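Local coordinates for GTPase-activating protein BEM3 (Saccharomyces cerevisiae S288C, PDB 6FSF), which activates GTP hydrolysis by CDC42 and, less efficiently, by RHO1, and carries tandem PX and PH domains in the part crystallised here, at residues E181-I193 / R200-H212. Residues are numbered along the deposited sequence; the frame is centred on the assembly and turned at random.
Sequences ETIKLRQSSIELI and RFGTRNGFLITEH
With CG trans to its backbone N (chi1 -170°) and the chain running straight on through chi2, Glu-211 carries its carboxylate across to the end of strand 179-184, where OE2 accepts the backbone N-H of Lys-184 at 2.6 Å, almost in line with the N-H bond (174°). The carboxylate lies aslant over the CD1 end of Ile-183, while the CG2 branch of that isoleucine meets CG2 of Ile-209 at 4.2 Å. An alanine in place of Glu-211 would probably leave the Lys-184 N-H without this acceptor and open a gap beside Ile-183. Ser-188, first residue of the next strand, closes the turn at 185-187: its OG, held at chi1 54° between the backbone N and carbonyl carbon, donates to a lone pair of Lys-184 O (2.9 Å). Beyond it, strands 188-193 and 206-211 pair antiparallel. Ser-189 and Thr-210 exchange two backbone bonds, as do Glu-191 and Leu-208, with Leu-208 N reaching Glu-191 O at 2.8 Å. On the Leu-208 face, the Glu-191 side chain lies alongside the leucine and points the same way, its CG 3.8 Å from Leu-208 CB. Farther along, Ile-193 CG2 packs on Thr-203 CG2 (3.7 Å), the two side chains crossing at about a right angle. Strand 206-211 pairs on its other edge with strand 221-226, and Leu-192 touches Leu-237 of helix 230-240, which places this hairpin in the bent antiparallel barrel and C-terminal helix characteristic of PH domains.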
loop_
_atom_site.group_PDB
_atom_site.type_symbol
_atom_site.label_atom_id
_atom_site.label_comp_id
_atom_site.label_asym_id
_atom_site.label_seq_id
_atom_site.Cartn_x
_atom_site.Cartn_y
_atom_site.Cartn_z
ATOM N N GLU A 181 -9.698 16.145 -11.024
ATOM C CA GLU A 181 -11.102 16.041 -10.646
ATOM C C GLU A 181 -11.339 16.857 -9.379
ATOM O O GLU A 181 -10.481 16.903 -8.495
ATOM C CB GLU A 181 -11.521 14.582 -10.413
ATOM C CG GLU A 181 -11.726 13.737 -11.672
ATOM C CD GLU A 181 -10.484 12.961 -12.083
ATOM O OE1 GLU A 181 -10.513 12.311 -13.151
ATOM O OE2 GLU A 181 -9.479 12.995 -11.340
ATOM N N THR A 182 -12.512 17.487 -9.296
ATOM C CA THR A 182 -12.905 18.276 -8.132
ATOM C C THR A 182 -14.395 18.066 -7.903
ATOM O O THR A 182 -15.190 18.200 -8.838
ATOM C CB THR A 182 -12.583 19.768 -8.334
ATOM O OG1 THR A 182 -11.238 19.906 -8.814
ATOM C CG2 THR A 182 -12.708 20.537 -7.029
ATOM N N ILE A 183 -14.776 17.736 -6.666
ATOM C CA ILE A 183 -16.107 17.212 -6.376
ATOM C C ILE A 183 -16.741 17.953 -5.206
ATOM O O ILE A 183 -16.106 18.171 -4.170
ATOM C CB ILE A 183 -16.052 15.695 -6.103
ATOM C CG1 ILE A 183 -15.904 14.964 -7.426
ATOM C CG2 ILE A 183 -17.308 15.220 -5.395
ATOM C CD1 ILE A 183 -16.839 15.528 -8.498
ATOM N N LYS A 184 -18.007 18.328 -5.378
ATOM C CA LYS A 184 -18.817 18.898 -4.308
ATOM C C LYS A 184 -19.585 17.780 -3.612
ATOM O O LYS A 184 -20.303 17.018 -4.266
ATOM C CB LYS A 184 -19.790 19.936 -4.863
ATOM C CG LYS A 184 -19.238 21.342 -4.982
ATOM C CD LYS A 184 -20.229 22.214 -5.739
ATOM C CE LYS A 184 -20.298 23.623 -5.176
ATOM N NZ LYS A 184 -21.333 24.413 -5.899
ATOM N N LEU A 185 -19.438 17.686 -2.287
ATOM C CA LEU A 185 -20.180 16.675 -1.542
ATOM C C LEU A 185 -21.626 17.086 -1.304
ATOM O O LEU A 185 -22.496 16.219 -1.167
ATOM C CB LEU A 185 -19.500 16.385 -0.204
ATOM C CG LEU A 185 -18.479 15.245 -0.163
ATOM C CD1 LEU A 185 -17.189 15.639 -0.868
ATOM C CD2 LEU A 185 -18.206 14.821 1.273
ATOM N N ARG A 186 -21.902 18.390 -1.246
ATOM C CA ARG A 186 -23.268 18.840 -0.997
ATOM C C ARG A 186 -24.178 18.566 -2.187
ATOM O O ARG A 186 -25.390 18.389 -2.013
ATOM C CB ARG A 186 -23.277 20.328 -0.655
ATOM C CG ARG A 186 -22.440 20.684 0.559
ATOM C CD ARG A 186 -22.450 22.180 0.803
ATOM N NE ARG A 186 -21.288 22.610 1.574
ATOM C CZ ARG A 186 -20.101 22.880 1.042
ATOM N NH1 ARG A 186 -19.916 22.762 -0.268
ATOM N NH2 ARG A 186 -19.096 23.267 1.815
ATOM N N GLN A 187 -23.623 18.530 -3.399
ATOM C CA GLN A 187 -24.419 18.242 -4.586
ATOM C C GLN A 187 -24.579 16.748 -4.842
ATOM O O GLN A 187 -25.445 16.355 -5.633
ATOM C CB GLN A 187 -23.789 18.893 -5.821
ATOM C CG GLN A 187 -23.663 20.413 -5.767
ATOM C CD GLN A 187 -24.977 21.118 -6.051
ATOM O OE1 GLN A 187 -25.993 20.852 -5.405
ATOM N NE2 GLN A 187 -24.964 22.020 -7.028
ATOM N N SER A 188 -23.790 15.911 -4.179
ATOM C CA SER A 188 -23.640 14.516 -4.562
ATOM C C SER A 188 -24.314 13.579 -3.566
ATOM O O SER A 188 -24.715 13.967 -2.468
ATOM C CB SER A 188 -22.157 14.153 -4.704
ATOM O OG SER A 188 -21.446 14.483 -3.531
ATOM N N SER A 189 -24.434 12.322 -3.986
ATOM C CA SER A 189 -24.931 11.235 -3.158
ATOM C C SER A 189 -23.894 10.121 -3.127
ATOM O O SER A 189 -23.093 9.974 -4.057
ATOM C CB SER A 189 -26.270 10.700 -3.688
ATOM O OG SER A 189 -26.138 10.210 -5.011
ATOM N N ILE A 190 -23.904 9.341 -2.048
ATOM C CA ILE A 190 -22.883 8.332 -1.800
ATOM C C ILE A 190 -23.556 7.015 -1.444
ATOM O O ILE A 190 -24.535 6.990 -0.689
ATOM C CB ILE A 190 -21.913 8.771 -0.680
ATOM C CG1 ILE A 190 -21.225 10.088 -1.037
ATOM C CG2 ILE A 190 -20.867 7.694 -0.420
ATOM C CD1 ILE A 190 -21.924 11.328 -0.502
ATOM N N GLU A 191 -23.029 5.922 -1.992
ATOM C CA GLU A 191 -23.527 4.584 -1.704
ATOM C C GLU A 191 -22.372 3.597 -1.766
ATOM O O GLU A 191 -21.475 3.736 -2.601
ATOM C CB GLU A 191 -24.627 4.171 -2.691
ATOM C CG GLU A 191 -24.188 4.188 -4.151
ATOM C CD GLU A 191 -25.277 3.718 -5.097
ATOM O OE1 GLU A 191 -26.274 3.143 -4.614
ATOM O OE2 GLU A 191 -25.137 3.925 -6.320
ATOM N N LEU A 192 -22.398 2.607 -0.875
ATOM C CA LEU A 192 -21.417 1.533 -0.927
ATOM C C LEU A 192 -21.718 0.594 -2.086
ATOM O O LEU A 192 -22.879 0.310 -2.393
ATOM C CB LEU A 192 -21.409 0.736 0.379
ATOM C CG LEU A 192 -20.815 1.331 1.656
ATOM C CD1 LEU A 192 -21.810 2.261 2.336
ATOM C CD2 LEU A 192 -20.382 0.217 2.596
ATOM N N ILE A 193 -20.662 0.115 -2.732
ATOM C CA ILE A 193 -20.767 -0.970 -3.702
ATOM C C ILE A 193 -20.410 -2.269 -2.971
ATOM O O ILE A 193 -19.310 -2.361 -2.414
ATOM C CB ILE A 193 -19.840 -0.747 -4.901
ATOM C CG1 ILE A 193 -20.314 0.460 -5.715
ATOM C CG2 ILE A 193 -19.786 -2.001 -5.765
ATOM C CD1 ILE A 193 -19.189 1.234 -6.362
ATOM N N ARG A 200 -17.704 -7.093 -13.060
ATOM C CA ARG A 200 -16.779 -7.227 -14.178
ATOM C C ARG A 200 -15.626 -6.230 -14.130
ATOM O O ARG A 200 -14.791 -6.238 -15.043
ATOM C CB ARG A 200 -17.533 -7.089 -15.504
ATOM C CG ARG A 200 -18.199 -5.737 -15.733
ATOM C CD ARG A 200 -19.029 -5.758 -17.013
ATOM N NE ARG A 200 -19.502 -4.428 -17.408
ATOM C CZ ARG A 200 -20.665 -3.903 -17.031
ATOM N NH1 ARG A 200 -21.481 -4.589 -16.235
ATOM N NH2 ARG A 200 -21.011 -2.689 -17.447
ATOM N N PHE A 201 -15.548 -5.387 -13.102
ATOM C CA PHE A 201 -14.463 -4.426 -12.963
ATOM C C PHE A 201 -13.521 -4.748 -11.813
ATOM O O PHE A 201 -12.531 -4.034 -11.625
ATOM C CB PHE A 201 -15.028 -3.012 -12.780
ATOM C CG PHE A 201 -16.018 -2.612 -13.835
ATOM C CD1 PHE A 201 -15.603 -2.352 -15.129
ATOM C CD2 PHE A 201 -17.362 -2.483 -13.527
ATOM C CE1 PHE A 201 -16.511 -1.980 -16.101
ATOM C CE2 PHE A 201 -18.275 -2.108 -14.493
ATOM C CZ PHE A 201 -17.849 -1.857 -15.782
ATOM N N GLY A 202 -13.793 -5.797 -11.041
ATOM C CA GLY A 202 -12.961 -6.105 -9.894
ATOM C C GLY A 202 -13.136 -5.138 -8.746
ATOM O O GLY A 202 -12.196 -4.931 -7.968
ATOM N N THR A 203 -14.319 -4.536 -8.624
ATOM C CA THR A 203 -14.569 -3.559 -7.577
ATOM C C THR A 203 -14.439 -4.201 -6.202
ATOM O O THR A 203 -14.894 -5.326 -5.975
ATOM C CB THR A 203 -15.962 -2.955 -7.754
ATOM O OG1 THR A 203 -16.053 -2.326 -9.038
ATOM C CG2 THR A 203 -16.235 -1.910 -6.678
ATOM N N ARG A 204 -13.796 -3.478 -5.286
ATOM C CA ARG A 204 -13.621 -3.950 -3.923
ATOM C C ARG A 204 -13.322 -2.752 -3.036
ATOM O O ARG A 204 -12.593 -1.844 -3.442
ATOM C CB ARG A 204 -12.502 -4.990 -3.829
ATOM C CG ARG A 204 -12.399 -5.664 -2.482
ATOM C CD ARG A 204 -11.600 -6.946 -2.579
ATOM N NE ARG A 204 -11.645 -7.702 -1.332
ATOM C CZ ARG A 204 -12.705 -8.386 -0.916
ATOM N NH1 ARG A 204 -13.813 -8.401 -1.645
ATOM N NH2 ARG A 204 -12.659 -9.049 0.231
ATOM N N ASN A 205 -13.889 -2.763 -1.828
ATOM C CA ASN A 205 -13.789 -1.633 -0.904
ATOM C C ASN A 205 -14.248 -0.346 -1.581
ATOM O O ASN A 205 -13.678 0.727 -1.378
ATOM C CB ASN A 205 -12.363 -1.480 -0.370
ATOM C CG ASN A 205 -11.818 -2.764 0.218
ATOM O OD1 ASN A 205 -12.542 -3.526 0.862
ATOM N ND2 ASN A 205 -10.535 -3.014 -0.003
ATOM N N GLY A 206 -15.289 -0.457 -2.403
ATOM C CA GLY A 206 -15.670 0.642 -3.264
ATOM C C GLY A 206 -16.970 1.332 -2.908
ATOM O O GLY A 206 -17.806 0.787 -2.180
ATOM N N PHE A 207 -17.139 2.546 -3.427
ATOM C CA PHE A 207 -18.358 3.317 -3.247
ATOM C C PHE A 207 -18.541 4.222 -4.456
ATOM O O PHE A 207 -17.603 4.470 -5.219
ATOM C CB PHE A 207 -18.329 4.132 -1.948
ATOM C CG PHE A 207 -17.035 4.859 -1.715
ATOM C CD1 PHE A 207 -16.052 4.310 -0.907
ATOM C CD2 PHE A 207 -16.802 6.093 -2.300
ATOM C CE1 PHE A 207 -14.861 4.977 -0.689
ATOM C CE2 PHE A 207 -15.614 6.765 -2.086
ATOM C CZ PHE A 207 -14.643 6.206 -1.280
ATOM N N LEU A 208 -19.765 4.714 -4.626
ATOM C CA LEU A 208 -20.136 5.535 -5.771
ATOM C C LEU A 208 -20.525 6.929 -5.304
ATOM O O LEU A 208 -21.334 7.077 -4.383
ATOM C CB LEU A 208 -21.294 4.902 -6.549
ATOM C CG LEU A 208 -21.960 5.782 -7.609
ATOM C CD1 LEU A 208 -20.943 6.215 -8.654
ATOM C CD2 LEU A 208 -23.132 5.062 -8.258
ATOM N N ILE A 209 -19.956 7.945 -5.948
ATOM C CA ILE A 209 -20.302 9.341 -5.704
ATOM C C ILE A 209 -21.000 9.871 -6.950
ATOM O O ILE A 209 -20.402 9.918 -8.032
ATOM C CB ILE A 209 -19.065 10.183 -5.359
ATOM C CG1 ILE A 209 -18.355 9.609 -4.131
ATOM C CG2 ILE A 209 -19.459 11.629 -5.113
ATOM C CD1 ILE A 209 -17.190 10.448 -3.650
ATOM N N THR A 210 -22.263 10.265 -6.799
ATOM C CA THR A 210 -23.090 10.745 -7.907
ATOM C C THR A 210 -23.350 12.234 -7.704
ATOM O O THR A 210 -24.236 12.618 -6.935
ATOM C CB THR A 210 -24.397 9.962 -7.994
ATOM O OG1 THR A 210 -24.115 8.560 -8.080
ATOM C CG2 THR A 210 -25.182 10.383 -9.226
ATOM N N GLU A 211 -22.593 13.070 -8.414
ATOM C CA GLU A 211 -22.627 14.516 -8.223
ATOM C C GLU A 211 -23.665 15.144 -9.147
ATOM O O GLU A 211 -23.615 14.953 -10.367
ATOM C CB GLU A 211 -21.248 15.122 -8.481
ATOM C CG GLU A 211 -21.126 16.582 -8.076
ATOM C CD GLU A 211 -19.808 17.196 -8.503
ATOM O OE1 GLU A 211 -19.389 16.960 -9.655
ATOM O OE2 GLU A 211 -19.188 17.907 -7.683
ATOM N N HIS A 212 -24.590 15.903 -8.566
ATOM C CA HIS A 212 -25.621 16.584 -9.342
ATOM C C HIS A 212 -25.300 18.068 -9.496
ATOM O O HIS A 212 -24.263 18.436 -10.049
ATOM C CB HIS A 212 -26.992 16.409 -8.683
ATOM C CG HIS A 212 -27.357 14.983 -8.419
ATOM N ND1 HIS A 212 -27.222 13.991 -9.368
ATOM C CD2 HIS A 212 -27.857 14.379 -7.315
ATOM C CE1 HIS A 212 -27.620 12.840 -8.858
ATOM N NE2 HIS A 212 -28.011 13.047 -7.614
#